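Galactose-1-phosphate uridylyltransferase (Pyrobaculum aerophilum str. IM2, PDB 6K9Z) probably transfers uridylyl groups between UDP-glucose and hexose 1-phosphates in carbohydrate metabolism, and binds zinc and iron ions. Local coordinates at residues F122-N127 and S141-L146; M249-A254 and L265-Y270. The protein carries 1 engineered substitution. All coordinates share one frame; numbering follows the deposited sequence.

Interaction 1 pairs the hairpin strands 122-127 and 141-146 beside UDP; interaction 2 pairs 249-254 with 265-270 around an iron ion. Their centres lie about 10 Å apart, and strands 121-128 and 247-252 are neighbours in the sheet, so the two pairs run on as four consecutive strands. Arg-126 N probably donates to Met-249 O at 2.8 Å, and Leu-251 N to Phe-124 O at 3.1 Å. Leu-123 CD1 packs on Val-250 CG2 at 3.7 Å, on the face that carries both sites. The side chain of Val-250 is about 13 Å from UDP, and that of Leu-123 about 10 Å from the iron.

Interaction 1 (F122-N127 and S141-L146); sequences FLFFRN and SQIYIL. With UDP (uridine-5'-diphosphate), chain G.
Phe-125 drives the edge of its ring into the face of Tyr-144, a T-shaped pair with centroids 5.0 Å apart and planes at 71°. Its CE1 sits over the centre of the tyrosine ring. The phenylalanine reaches there because its CG stands between backbone N and carbonyl carbon (chi1 65°), which swings the ring across to the neighbouring strand; Gln-142 CB then lies over one face, 3.9 Å from the centroid. Held in this way, Tyr-144 delivers OH to UDP O2B at 2.7 Å, the phosphate oxygen lying at the ring edge and in its plane. A phenylalanine in place of Tyr-144 would probably leave O2B of UDP without this hydrogen bond. On the other face, Phe-122 turns its CG away from the backbone N (chi1 -175°), and Ile-143 CG2 settles over its ring, 3.8 Å from the centroid; Phe-124 meets Ser-141 OG at its ring edge, while that hydroxyl is hydrogen-bonded to Glu-82. Two hydrogen-bonded pairs, Leu-123 with Tyr-144 and Phe-125 with Gln-142, set this register. The antiparallel hairpin, with Tyr-144 on the UDP side and Phe-122, Phe-124 and Ile-145 against helix 96-114, belongs to the half-barrel of this HIT-clan transferase.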
loop_
_atom_site.group_PDB
_atom_site.type_symbol
_atom_site.label_atom_id
_atom_site.label_comp_id
_atom_site.label_asym_id
_atom_site.label_seq_id
_atom_site.Cartn_x
_atom_site.Cartn_y
_atom_site.Cartn_z
ATOM N N PHE A 122 -1.676 6.721 18.639
ATOM C CA PHE A 122 -1.193 8.040 18.198
ATOM C C PHE A 122 -0.342 7.773 16.957
ATOM O O PHE A 122 0.784 7.256 17.100
ATOM C CB PHE A 122 -0.449 8.727 19.341
ATOM C CG PHE A 122 -0.007 10.142 19.045
ATOM C CD1 PHE A 122 1.170 10.376 18.344
ATOM C CD2 PHE A 122 -0.708 11.221 19.578
ATOM C CE1 PHE A 122 1.619 11.681 18.149
ATOM C CE2 PHE A 122 -0.233 12.513 19.412
ATOM C CZ PHE A 122 0.960 12.740 18.721
ATOM N N LEU A 123 -0.853 8.122 15.772
ATOM C CA LEU A 123 -0.149 7.883 14.498
ATOM C C LEU A 123 0.395 9.230 13.979
ATOM O O LEU A 123 -0.416 10.075 13.525
ATOM C CB LEU A 123 -1.080 7.270 13.452
ATOM C CG LEU A 123 -0.406 7.002 12.094
ATOM C CD1 LEU A 123 0.623 5.870 12.207
ATOM C CD2 LEU A 123 -1.438 6.650 11.036
ATOM N N PHE A 124 1.716 9.399 13.987
ATOM C CA PHE A 124 2.420 10.571 13.402
ATOM C C PHE A 124 2.980 10.169 12.035
ATOM O O PHE A 124 3.683 9.134 11.967
ATOM C CB PHE A 124 3.530 10.986 14.368
ATOM C CG PHE A 124 4.406 12.097 13.886
ATOM C CD1 PHE A 124 3.879 13.316 13.583
ATOM C CD2 PHE A 124 5.783 11.966 13.859
ATOM C CE1 PHE A 124 4.660 14.340 13.111
ATOM C CE2 PHE A 124 6.591 13.019 13.430
ATOM C CZ PHE A 124 6.020 14.208 13.042
ATOM N N PHE A 125 2.707 10.940 10.989
ATOM C CA PHE A 125 3.220 10.625 9.642
ATOM C C PHE A 125 3.457 11.910 8.873
ATOM O O PHE A 125 2.967 12.959 9.269
ATOM C CB PHE A 125 2.327 9.647 8.878
ATOM C CG PHE A 125 0.961 10.148 8.542
ATOM C CD1 PHE A 125 -0.052 10.097 9.485
ATOM C CD2 PHE A 125 0.700 10.700 7.295
ATOM C CE1 PHE A 125 -1.330 10.522 9.160
ATOM C CE2 PHE A 125 -0.561 11.164 6.982
ATOM C CZ PHE A 125 -1.582 11.088 7.910
ATOM N N ARG A 126 4.253 11.785 7.803
ATOM C CA ARG A 126 4.583 12.944 6.985
ATOM C C ARG A 126 4.602 12.466 5.547
ATOM O O ARG A 126 5.301 11.511 5.261
ATOM C CB ARG A 126 5.901 13.558 7.435
ATOM C CG ARG A 126 6.216 14.916 6.796
ATOM C CD ARG A 126 7.577 15.470 7.295
ATOM N NE ARG A 126 7.645 16.907 7.147
ATOM C CZ ARG A 126 7.955 17.559 6.010
ATOM N NH1 ARG A 126 8.268 16.887 4.902
ATOM N NH2 ARG A 126 7.865 18.885 5.954
ATOM N N ASN A 127 3.891 13.180 4.678
ATOM C CA ASN A 127 3.983 12.955 3.217
ATOM C C ASN A 127 4.721 14.145 2.612
ATOM O O ASN A 127 4.383 15.278 2.959
ATOM C CB ASN A 127 2.604 12.819 2.573
ATOM C CG ASN A 127 1.859 11.631 3.133
ATOM O OD1 ASN A 127 2.432 10.541 3.200
ATOM N ND2 ASN A 127 0.587 11.835 3.487
ATOM N N SER A 141 3.303 18.053 8.868
ATOM C CA SER A 141 3.066 16.613 9.104
ATOM C C SER A 141 1.660 16.444 9.720
ATOM O O SER A 141 0.984 17.428 9.951
ATOM C CB SER A 141 4.212 16.023 9.929
ATOM O OG SER A 141 4.653 16.881 10.953
ATOM N N GLN A 142 1.285 15.218 10.029
ATOM C CA GLN A 142 -0.087 14.900 10.436
ATOM C C GLN A 142 -0.025 13.985 11.653
ATOM O O GLN A 142 0.882 13.166 11.765
ATOM C CB GLN A 142 -0.887 14.280 9.276
ATOM C CG GLN A 142 -1.169 15.250 8.113
ATOM C CD GLN A 142 -2.166 14.675 7.145
ATOM O OE1 GLN A 142 -3.362 14.459 7.448
ATOM N NE2 GLN A 142 -1.677 14.430 5.955
ATOM N N ILE A 143 -1.037 14.123 12.497
ATOM C CA ILE A 143 -1.321 13.151 13.578
ATOM C C ILE A 143 -2.772 12.659 13.450
ATOM O O ILE A 143 -3.678 13.501 13.357
ATOM C CB ILE A 143 -1.115 13.811 14.950
ATOM C CG1 ILE A 143 0.327 14.282 15.183
ATOM C CG2 ILE A 143 -1.547 12.820 16.031
ATOM C CD1 ILE A 143 0.460 15.395 16.199
ATOM N N TYR A 144 -2.982 11.346 13.505
ATOM C CA TYR A 144 -4.317 10.771 13.737
ATOM C C TYR A 144 -4.265 10.156 15.122
ATOM O O TYR A 144 -3.389 9.297 15.375
ATOM C CB TYR A 144 -4.687 9.697 12.728
ATOM C CG TYR A 144 -4.847 10.078 11.276
ATOM C CD1 TYR A 144 -5.070 11.383 10.840
ATOM C CD2 TYR A 144 -4.795 9.069 10.309
ATOM C CE1 TYR A 144 -5.240 11.675 9.499
ATOM C CE2 TYR A 144 -4.979 9.355 8.966
ATOM C CZ TYR A 144 -5.203 10.658 8.559
ATOM O OH TYR A 144 -5.357 10.980 7.252
ATOM N N ILE A 145 -5.156 10.582 15.990
ATOM C CA ILE A 145 -5.405 9.920 17.293
ATOM C C ILE A 145 -6.639 9.051 17.054
ATOM O O ILE A 145 -7.694 9.597 16.738
ATOM C CB ILE A 145 -5.613 10.978 18.401
ATOM C CG1 ILE A 145 -4.361 11.855 18.543
ATOM C CG2 ILE A 145 -5.918 10.295 19.701
ATOM C CD1 ILE A 145 -4.455 13.002 19.487
ATOM N N LEU A 146 -6.454 7.749 17.117
ATOM C CA LEU A 146 -7.436 6.780 16.616
ATOM C C LEU A 146 -7.992 5.894 17.718
ATOM O O LEU A 146 -7.289 5.553 18.679
ATOM C CB LEU A 146 -6.747 5.899 15.581
ATOM C CG LEU A 146 -6.172 6.613 14.356
ATOM C CD1 LEU A 146 -5.136 5.715 13.709
ATOM C CD2 LEU A 146 -7.292 6.994 13.425
HETATM N N1 UDP G . -5.642 20.716 5.443
HETATM C C2 UDP G . -6.230 21.480 6.460
HETATM N N3 UDP G . -6.737 22.682 6.211
HETATM C C4 UDP G . -6.723 23.148 4.980
HETATM C C5 UDP G . -6.187 22.433 3.944
HETATM C C6 UDP G . -5.658 21.196 4.218
HETATM O O2 UDP G . -6.276 21.126 7.603
HETATM O O4 UDP G . -7.181 24.252 4.751
HETATM C "C1'" UDP G . -5.121 19.376 5.630
HETATM C "C2'" UDP G . -6.058 18.568 4.732
HETATM O "O2'" UDP G . -7.418 18.468 5.095
HETATM C "C3'" UDP G . -5.398 17.225 4.681
HETATM C "C4'" UDP G . -3.980 17.594 4.634
HETATM O "O4'" UDP G . -3.918 18.983 4.985
HETATM O "O3'" UDP G . -5.685 16.387 5.748
HETATM C "C5'" UDP G . -3.737 17.170 3.197
HETATM O "O5'" UDP G . -3.917 15.741 3.017
HETATM P PA UDP G . -5.238 14.757 2.920
HETATM O O1A UDP G . -6.418 15.394 2.219
HETATM O O2A UDP G . -4.766 13.624 2.066
HETATM O O3A UDP G . -5.549 14.286 4.452
HETATM P PB UDP G . -6.757 13.635 5.184
HETATM O O1B UDP G . -7.714 14.641 5.006
HETATM O O2B UDP G . -6.368 13.379 6.579
HETATM O O3B UDP G . -7.121 12.474 4.465
#

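Interaction 2 (M249-A254 and L265-Y270); sequences MVLHQA and LHFEIY. With FE (Fe (III) ion), chain E.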
loop_
_atom_site.group_PDB
_atom_site.type_symbol
_atom_site.label_atom_id
_atom_site.label_comp_id
_atom_site.label_asym_id
_atom_site.label_seq_id
_atom_site.Cartn_x
_atom_site.Cartn_y
_atom_site.Cartn_z
ATOM N N MET A 249 7.118 9.353 5.626
ATOM C CA MET A 249 7.680 8.993 6.954
ATOM C C MET A 249 6.559 8.641 7.926
ATOM O O MET A 249 5.538 9.318 7.910
ATOM C CB MET A 249 8.491 10.144 7.523
ATOM C CG MET A 249 9.027 9.811 8.902
ATOM S SD MET A 249 10.375 10.943 9.344
ATOM C CE MET A 249 9.381 12.359 9.787
ATOM N N VAL A 250 6.724 7.546 8.666
ATOM C CA VAL A 250 5.713 7.110 9.647
ATOM C C VAL A 250 6.455 6.679 10.909
ATOM O O VAL A 250 7.500 6.103 10.832
ATOM C CB VAL A 250 4.806 6.003 9.063
ATOM C CG1 VAL A 250 5.580 4.759 8.706
ATOM C CG2 VAL A 250 3.594 5.691 9.936
ATOM N N LEU A 251 5.855 6.993 12.031
ATOM C CA LEU A 251 6.312 6.555 13.367
ATOM C C LEU A 251 5.551 5.292 13.764
ATOM O O LEU A 251 4.340 5.370 13.965
ATOM C CB LEU A 251 6.065 7.656 14.388
ATOM C CG LEU A 251 6.358 7.272 15.848
ATOM C CD1 LEU A 251 7.772 6.705 15.952
ATOM C CD2 LEU A 251 6.172 8.483 16.764
ATOM N N HIS A 252 6.247 4.186 13.896
ATOM C CA HIS A 252 5.712 2.897 14.398
ATOM C C HIS A 252 6.059 2.871 15.886
ATOM O O HIS A 252 7.252 2.762 16.198
ATOM C CB HIS A 252 6.350 1.757 13.618
ATOM C CG HIS A 252 5.766 1.591 12.264
ATOM N ND1 HIS A 252 6.193 0.594 11.401
ATOM C CD2 HIS A 252 4.733 2.228 11.675
ATOM C CE1 HIS A 252 5.453 0.661 10.300
ATOM N NE2 HIS A 252 4.552 1.649 10.405
ATOM N N GLN A 253 5.040 2.985 16.738
ATOM C CA GLN A 253 5.253 2.902 18.199
ATOM C C GLN A 253 4.186 1.993 18.797
ATOM O O GLN A 253 3.237 1.576 18.133
ATOM C CB GLN A 253 5.300 4.298 18.798
ATOM C CG GLN A 253 3.993 5.056 18.734
ATOM C CD GLN A 253 4.057 6.359 19.497
ATOM O OE1 GLN A 253 4.670 6.433 20.549
ATOM N NE2 GLN A 253 3.404 7.392 18.996
ATOM N N ALA A 254 4.307 1.725 20.071
ATOM C CA ALA A 254 3.268 1.013 20.813
ATOM C C ALA A 254 1.940 1.760 20.771
ATOM O O ALA A 254 1.832 2.999 20.735
ATOM C CB ALA A 254 3.684 0.822 22.239
ATOM N N LEU A 265 10.017 1.445 19.315
ATOM C CA LEU A 265 9.473 2.414 18.354
ATOM C C LEU A 265 10.495 2.622 17.253
ATOM O O LEU A 265 11.753 2.435 17.479
ATOM C CB LEU A 265 9.122 3.741 19.021
ATOM C CG LEU A 265 10.242 4.534 19.673
ATOM C CD1 LEU A 265 11.087 5.343 18.709
ATOM C CD2 LEU A 265 9.637 5.512 20.701
ATOM N N HIS A 266 10.143 3.069 16.103
ATOM C CA HIS A 266 11.088 3.365 14.992
ATOM C C HIS A 266 10.360 4.270 14.002
ATOM O O HIS A 266 9.098 4.116 13.876
ATOM C CB HIS A 266 11.604 2.077 14.333
ATOM C CG HIS A 266 10.524 1.074 14.028
ATOM N ND1 HIS A 266 9.940 0.262 15.014
ATOM C CD2 HIS A 266 9.945 0.718 12.867
ATOM C CE1 HIS A 266 9.036 -0.528 14.445
ATOM N NE2 HIS A 266 9.053 -0.323 13.138
ATOM N N PHE A 267 11.099 5.129 13.312
ATOM C CA PHE A 267 10.606 5.873 12.146
ATOM C C PHE A 267 10.914 5.051 10.894
ATOM O O PHE A 267 12.041 4.543 10.779
ATOM C CB PHE A 267 11.204 7.264 12.073
ATOM C CG PHE A 267 10.733 8.182 13.171
ATOM C CD1 PHE A 267 11.333 8.120 14.429
ATOM C CD2 PHE A 267 9.700 9.064 12.965
ATOM C CE1 PHE A 267 10.936 8.992 15.442
ATOM C CE2 PHE A 267 9.339 9.953 13.962
ATOM C CZ PHE A 267 9.880 9.857 15.218
ATOM N N GLU A 268 9.908 4.876 10.023
ATOM C CA GLU A 268 10.157 4.297 8.682
ATOM C C GLU A 268 10.086 5.456 7.689
ATOM O O GLU A 268 9.102 6.210 7.698
ATOM C CB GLU A 268 9.239 3.128 8.353
ATOM C CG GLU A 268 9.246 2.020 9.372
ATOM C CD GLU A 268 8.530 0.760 8.975
ATOM O OE1 GLU A 268 8.808 -0.273 9.597
ATOM O OE2 GLU A 268 7.668 0.844 8.084
ATOM N N ILE A 269 11.080 5.531 6.810
ATOM C CA ILE A 269 11.085 6.516 5.721
ATOM C C ILE A 269 11.136 5.746 4.392
ATOM O O ILE A 269 12.084 4.946 4.204
ATOM C CB ILE A 269 12.269 7.480 5.886
ATOM C CG1 ILE A 269 12.243 8.300 7.169
ATOM C CG2 ILE A 269 12.348 8.397 4.694
ATOM C CD1 ILE A 269 13.619 8.846 7.528
ATOM N N TYR A 270 10.191 6.043 3.505
ATOM C CA TYR A 270 10.059 5.438 2.161
ATOM C C TYR A 270 10.370 6.536 1.164
ATOM O O TYR A 270 9.510 7.326 0.934
ATOM C CB TYR A 270 8.678 4.851 1.947
ATOM C CG TYR A 270 8.100 4.048 3.074
ATOM C CD1 TYR A 270 8.858 3.255 3.904
ATOM C CD2 TYR A 270 6.728 4.037 3.245
ATOM C CE1 TYR A 270 8.285 2.469 4.893
ATOM C CE2 TYR A 270 6.116 3.293 4.243
ATOM C CZ TYR A 270 6.913 2.527 5.098
ATOM O OH TYR A 270 6.290 1.809 6.079
HETATM FE FE FE E . 7.760 -1.009 11.473
HETATM O O HOH W 1 9.148 -2.716 11.077
#
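His-252 and His-266 face each other as a hydrogen-bonded antiparallel pair in the half-barrel sheet, and the bump of one fits the flat of the other: His-252 CB rests over a face of the His-266 imidazole, 3.7 Å from its centroid. The planes of the two rings stand at 86°, and both turn a nitrogen to the same iron ion. His-266 can offer its face because its CG lies between backbone N and carbonyl carbon (chi1 47°), which tips the ring over the adjacent strand. At the next hydrogen-bonded pair, Val-250 CG1 lies against Glu-268 CB, and the carboxylate chain, extended beyond CG, brings OE1 to the metal. Its other oxygen, OE2, accepts a hydrogen bond from Tyr-270 OH at 2.6 Å, an anchor that limits rotation of the carboxylate. Glu-156, from helix 151-167, completes the protein ligands, and Gly-288 O of the second subunit accepts a hydrogen bond from His-252 NE2.

The reverse face is apolar and shaped by knobs. Leu-251 pushes CD1 over the centre of the Phe-267 ring, 3.9 Å from the centroid, while Met-249, its chain extended at chi2 (163°), carries SD between that ring and Ile-269, 3.9 Å from Ile-269 CG1. This Met-aromatic approach is oblique. Helix 220-240 closes over Met-249, Phe-267 and Ile-269, so the same two strands build a hydrophobic core on one side and a metal site on the other. His-252 ND1 and His-266 NE2 each bind the iron at 2.2 Å, Glu-268 OE1 at 2.3 Å, and a water oxygen at 2.2 Å.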